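TOG array regulator of axonemal microtubules protein 1 (Mus musculus, PDB 5DN7) interacts with microtubules and promotes their polymerization through its HEAT-repeat TOG domains, and is involved in building cilia and setting their length. Local coordinates at residues 252-255 with 259-262; 168-173 with 207-212. One frame throughout, in Å; residues are numbered along the deposited sequence.

Interaction 1: residues 252-255 with 259-262; sequences RLTE and VEYA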
loop_
_atom_site.group_PDB
_atom_site.type_symbol
_atom_site.label_atom_id
_atom_site.label_comp_id
_atom_site.label_asym_id
_atom_site.label_seq_id
_atom_site.Cartn_x
_atom_site.Cartn_y
_atom_site.Cartn_z
ATOM N N ARG A 252 1.601 15.346 -6.020
ATOM C CA ARG A 252 1.111 14.785 -7.275
ATOM C C ARG A 252 1.640 13.388 -7.373
ATOM O O ARG A 252 2.516 13.000 -6.585
ATOM C CB ARG A 252 1.578 15.608 -8.491
ATOM C CG ARG A 252 3.113 15.623 -8.667
ATOM C CD ARG A 252 3.538 16.387 -9.932
ATOM N NE ARG A 252 2.984 15.783 -11.142
ATOM C CZ ARG A 252 3.532 14.762 -11.787
ATOM N NH1 ARG A 252 4.662 14.236 -11.344
ATOM N NH2 ARG A 252 2.960 14.279 -12.886
ATOM N N LEU A 253 1.149 12.653 -8.361
ATOM C CA LEU A 253 1.587 11.288 -8.600
ATOM C C LEU A 253 2.473 11.197 -9.820
ATOM O O LEU A 253 2.155 11.759 -10.858
ATOM C CB LEU A 253 0.389 10.362 -8.802
ATOM C CG LEU A 253 -0.517 10.082 -7.613
ATOM C CD1 LEU A 253 -1.564 9.082 -8.045
ATOM C CD2 LEU A 253 0.297 9.551 -6.444
ATOM N N THR A 254 3.575 10.470 -9.708
ATOM C CA THR A 254 4.355 10.130 -10.887
ATOM C C THR A 254 3.612 9.077 -11.697
ATOM O O THR A 254 2.608 8.546 -11.255
ATOM C CB THR A 254 5.727 9.581 -10.537
ATOM O OG1 THR A 254 5.586 8.238 -10.056
ATOM C CG2 THR A 254 6.394 10.451 -9.482
ATOM N N GLU A 255 4.134 8.775 -12.881
ATOM C CA GLU A 255 3.582 7.714 -13.711
ATOM C C GLU A 255 3.703 6.387 -12.972
ATOM O O GLU A 255 2.806 5.547 -13.031
ATOM C CB GLU A 255 4.314 7.642 -15.051
ATOM C CG GLU A 255 3.754 6.605 -16.010
ATOM C CD GLU A 255 4.473 6.596 -17.345
ATOM O OE1 GLU A 255 5.435 7.374 -17.508
ATOM O OE2 GLU A 255 4.076 5.810 -18.231
ATOM N N VAL A 259 4.301 9.185 -4.927
ATOM C CA VAL A 259 3.917 10.519 -4.513
ATOM C C VAL A 259 5.127 11.457 -4.515
ATOM O O VAL A 259 6.150 11.177 -3.897
ATOM C CB VAL A 259 3.279 10.524 -3.106
ATOM C CG1 VAL A 259 2.974 11.948 -2.647
ATOM C CG2 VAL A 259 2.008 9.664 -3.078
ATOM N N GLU A 260 4.986 12.580 -5.200
ATOM C CA GLU A 260 5.934 13.673 -5.087
ATOM C C GLU A 260 5.318 14.761 -4.231
ATOM O O GLU A 260 4.186 15.162 -4.475
ATOM C CB GLU A 260 6.303 14.234 -6.458
ATOM C CG GLU A 260 7.019 13.254 -7.357
ATOM C CD GLU A 260 7.297 13.839 -8.737
ATOM O OE1 GLU A 260 6.557 14.765 -9.162
ATOM O OE2 GLU A 260 8.271 13.393 -9.393
ATOM N N TYR A 261 6.064 15.253 -3.248
ATOM C CA TYR A 261 5.528 16.223 -2.306
ATOM C C TYR A 261 5.568 17.624 -2.878
ATOM O O TYR A 261 6.424 17.951 -3.696
ATOM C CB TYR A 261 6.305 16.187 -0.977
ATOM C CG TYR A 261 6.080 14.952 -0.130
ATOM C CD1 TYR A 261 5.532 13.787 -0.666
ATOM C CD2 TYR A 261 6.385 14.964 1.223
ATOM C CE1 TYR A 261 5.328 12.666 0.119
ATOM C CE2 TYR A 261 6.195 13.852 2.011
ATOM C CZ TYR A 261 5.667 12.706 1.454
ATOM O OH TYR A 261 5.471 11.611 2.266
ATOM N N ALA A 262 4.655 18.465 -2.418
ATOM C CA ALA A 262 4.573 19.829 -2.921
ATOM C C ALA A 262 5.599 20.726 -2.260
ATOM O O ALA A 262 6.127 21.652 -2.875
ATOM C CB ALA A 262 3.172 20.393 -2.714
#

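Interaction 2: residues 168-173 with 207-212; sequences CSLLTY and AVLASS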
loop_
_atom_site.group_PDB
_atom_site.type_symbol
_atom_site.label_atom_id
_atom_site.label_comp_id
_atom_site.label_asym_id
_atom_site.label_seq_id
_atom_site.Cartn_x
_atom_site.Cartn_y
_atom_site.Cartn_z
ATOM N N CYS A 168 -1.719 8.657 -2.374
ATOM C CA CYS A 168 -1.860 8.139 -3.713
ATOM C C CYS A 168 -3.342 7.835 -4.044
ATOM O O CYS A 168 -3.879 8.231 -5.098
ATOM C CB CYS A 168 -0.981 6.900 -3.840
ATOM S SG CYS A 168 -1.080 6.057 -5.421
ATOM N N SER A 169 -3.983 7.142 -3.112
ATOM C CA SER A 169 -5.396 6.811 -3.191
ATOM C C SER A 169 -6.286 8.056 -3.375
ATOM O O SER A 169 -7.152 8.089 -4.251
ATOM C CB SER A 169 -5.806 6.049 -1.920
ATOM O OG SER A 169 -6.952 5.260 -2.137
ATOM N N LEU A 170 -6.051 9.077 -2.562
ATOM C CA LEU A 170 -6.885 10.261 -2.572
ATOM C C LEU A 170 -6.634 11.100 -3.825
ATOM O O LEU A 170 -7.480 11.899 -4.212
ATOM C CB LEU A 170 -6.630 11.114 -1.335
ATOM C CG LEU A 170 -7.140 10.591 0.005
ATOM C CD1 LEU A 170 -6.246 11.119 1.140
ATOM C CD2 LEU A 170 -8.602 11.032 0.186
ATOM N N LEU A 171 -5.468 10.925 -4.441
ATOM C CA LEU A 171 -5.194 11.599 -5.707
ATOM C C LEU A 171 -5.654 10.775 -6.930
ATOM O O LEU A 171 -5.660 11.272 -8.045
ATOM C CB LEU A 171 -3.690 11.917 -5.838
ATOM C CG LEU A 171 -3.039 12.979 -4.946
ATOM C CD1 LEU A 171 -1.516 12.960 -5.077
ATOM C CD2 LEU A 171 -3.577 14.357 -5.293
ATOM N N THR A 172 -5.999 9.513 -6.727
ATOM C CA THR A 172 -6.414 8.670 -7.840
ATOM C C THR A 172 -7.955 8.566 -7.974
ATOM O O THR A 172 -8.482 8.374 -9.071
ATOM C CB THR A 172 -5.815 7.257 -7.686
ATOM O OG1 THR A 172 -4.394 7.374 -7.618
ATOM C CG2 THR A 172 -6.208 6.336 -8.837
ATOM N N TYR A 173 -8.654 8.721 -6.854
ATOM C CA TYR A 173 -10.088 8.483 -6.772
ATOM C C TYR A 173 -10.826 9.736 -6.331
ATOM O O TYR A 173 -10.298 10.515 -5.544
ATOM C CB TYR A 173 -10.369 7.319 -5.814
ATOM C CG TYR A 173 -9.873 6.013 -6.369
ATOM C CD1 TYR A 173 -10.612 5.339 -7.325
ATOM C CD2 TYR A 173 -8.645 5.467 -5.975
ATOM C CE1 TYR A 173 -10.170 4.151 -7.865
ATOM C CE2 TYR A 173 -8.182 4.275 -6.527
ATOM C CZ TYR A 173 -8.963 3.622 -7.472
ATOM O OH TYR A 173 -8.562 2.433 -8.043
ATOM N N ALA A 207 -3.171 18.108 3.503
ATOM C CA ALA A 207 -3.402 19.062 2.419
ATOM C C ALA A 207 -4.362 18.471 1.387
ATOM O O ALA A 207 -5.322 19.145 0.941
ATOM C CB ALA A 207 -2.078 19.472 1.748
ATOM N N VAL A 208 -4.127 17.210 1.017
ATOM C CA VAL A 208 -5.035 16.564 0.065
ATOM C C VAL A 208 -6.461 16.357 0.620
ATOM O O VAL A 208 -7.460 16.486 -0.111
ATOM C CB VAL A 208 -4.492 15.206 -0.409
ATOM C CG1 VAL A 208 -5.426 14.613 -1.457
ATOM C CG2 VAL A 208 -3.104 15.385 -1.000
ATOM N N LEU A 209 -6.570 16.026 1.898
ATOM C CA LEU A 209 -7.893 15.942 2.516
ATOM C C LEU A 209 -8.600 17.294 2.472
ATOM O O LEU A 209 -9.758 17.357 2.117
ATOM C CB LEU A 209 -7.807 15.449 3.956
ATOM C CG LEU A 209 -7.381 13.993 4.105
ATOM C CD1 LEU A 209 -7.128 13.701 5.557
ATOM C CD2 LEU A 209 -8.473 13.073 3.547
ATOM N N ALA A 210 -7.903 18.370 2.839
ATOM C CA ALA A 210 -8.500 19.707 2.796
ATOM C C ALA A 210 -9.006 20.020 1.396
ATOM O O ALA A 210 -10.123 20.510 1.224
ATOM C CB ALA A 210 -7.506 20.765 3.235
ATOM N N SER A 211 -8.181 19.722 0.397
ATOM C CA SER A 211 -8.573 19.952 -0.989
ATOM C C SER A 211 -9.785 19.112 -1.407
ATOM O O SER A 211 -10.625 19.563 -2.201
ATOM C CB SER A 211 -7.380 19.673 -1.911
ATOM O OG SER A 211 -7.785 19.513 -3.254
ATOM N N SER A 212 -9.891 17.901 -0.877
ATOM C CA SER A 212 -10.949 16.997 -1.309
ATOM C C SER A 212 -12.272 17.254 -0.611
ATOM O O SER A 212 -13.327 16.970 -1.165
ATOM C CB SER A 212 -10.533 15.552 -1.093
ATOM O OG SER A 212 -9.382 15.293 -1.876
#

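Interaction 1: residues 252-255 with 259-262
Arg252 and Glu260 pair twice across a short antiparallel hairpin, once through the backbone and once through their side chains. Glu260 N donates to Arg252 O at 2.9 Å, and Arg252 N returns a bond to Glu260 O at 3.0 Å, which makes this a hydrogen-bonded antiparallel pair. Their side chains share one face of the hairpin and run alongside each other, pointing the same way, and Arg252 NH1 reaches Glu260 OE1 at 2.9 Å in a salt bridge. The carboxylate oxygen lies in the guanidinium plane, but the N-H comes to it from above the carboxylate plane, and the two flat groups are turned 59° apart. A bend at chi3 (-60°) brings the guanidinium round to the acid. Thr254 CG2 packs against Glu260 OE2 at 3.5 Å, crossing the glutamate at about a right angle, while Thr254 OG1 bonds to Phe258 N within the turn. On the other face, Leu253 CD2 meets Val259 CG2 at 3.8 Å in a non-hydrogen-bonded pair, and both residues rest on helix 156-172. The hairpin is thus two-sided: an apolar face turned to the helix, and an exposed ion pair whose strength solvent probably moderates.

Interaction 2: residues 168-173 with 207-212
Val208 O is gripped twice from its own helix, by Ser212 N and by Ser212 OG, each at 2.9 Å and from opposite faces of the carbonyl plane. The hydroxyl is thereby folded back onto the helix, although the CB of Ser212 is directed at segment 168-173. On the other helix Thr172 OG1 donates to Cys168 O at 2.7 Å from above the carbonyl plane, whereas its N bonds to Ser169 O, which also accepts from Tyr173 N. No hydrogen bond joins the two segments, whose side chains meet through apolar atoms; just beyond them, Ser212 O bonds to Ser175 OG. Leu170 carries the contact. Its CB meets Val208 CG1 at 3.7 Å; that methyl lies anti to its backbone N (chi1 -177°), and the valine's CB is directed at segment 168-173. Further out, both methyls of Leu170 face a single methyl of Leu209: CD1 stands 3.8 Å and CD2 3.9 Å from Leu209 CD2, with the two leucine side chains set at a slant. Leu171 adds a looser touch, its CD2 lying 4.3 Å from Val208 CG1. The segment axes run in nearly the same direction, 25° apart, and approach to 10.2 Å. This is the side-by-side packing of successive repeats in a HEAT solenoid, here predicted HEAT 7 against HEAT 8. Helix 180-187 covers the Leu170 and Leu209 side through Leu180, while Pro251 touches Val208 and strand 252-253 lays Leu253 on Leu171. On its other flank helix 156-172 meets helix 121-138, where Met128 and Leu132 touch Cys168.

In the fold
The two contacts have centres 12 Å apart and meet directly along helix 156-172. Leu253 CD2 of interaction 1 rests on Cys168 CA of interaction 2 at 3.8 Å, Arg252 CA lies 3.9 Å from Leu171 CD1, and Val259 CG2 is 3.9 Å from Cys168 N. Interaction 2 joins helices 156-172 and 196-213, of predicted HEAT 7 and HEAT 8; the chain then continues through helices 219-226 and 237-246 and doubles back, so that the hairpin of interaction 1 lies over the helices already paired. Tyr261 OH bonds to Asn164 of helix 156-172, its side chain packs on Ala201 of helix 196-213, and Ala262 N bonds to Glu204. Together the contacts tie the C-terminal end of TOG 2 back onto its solenoid.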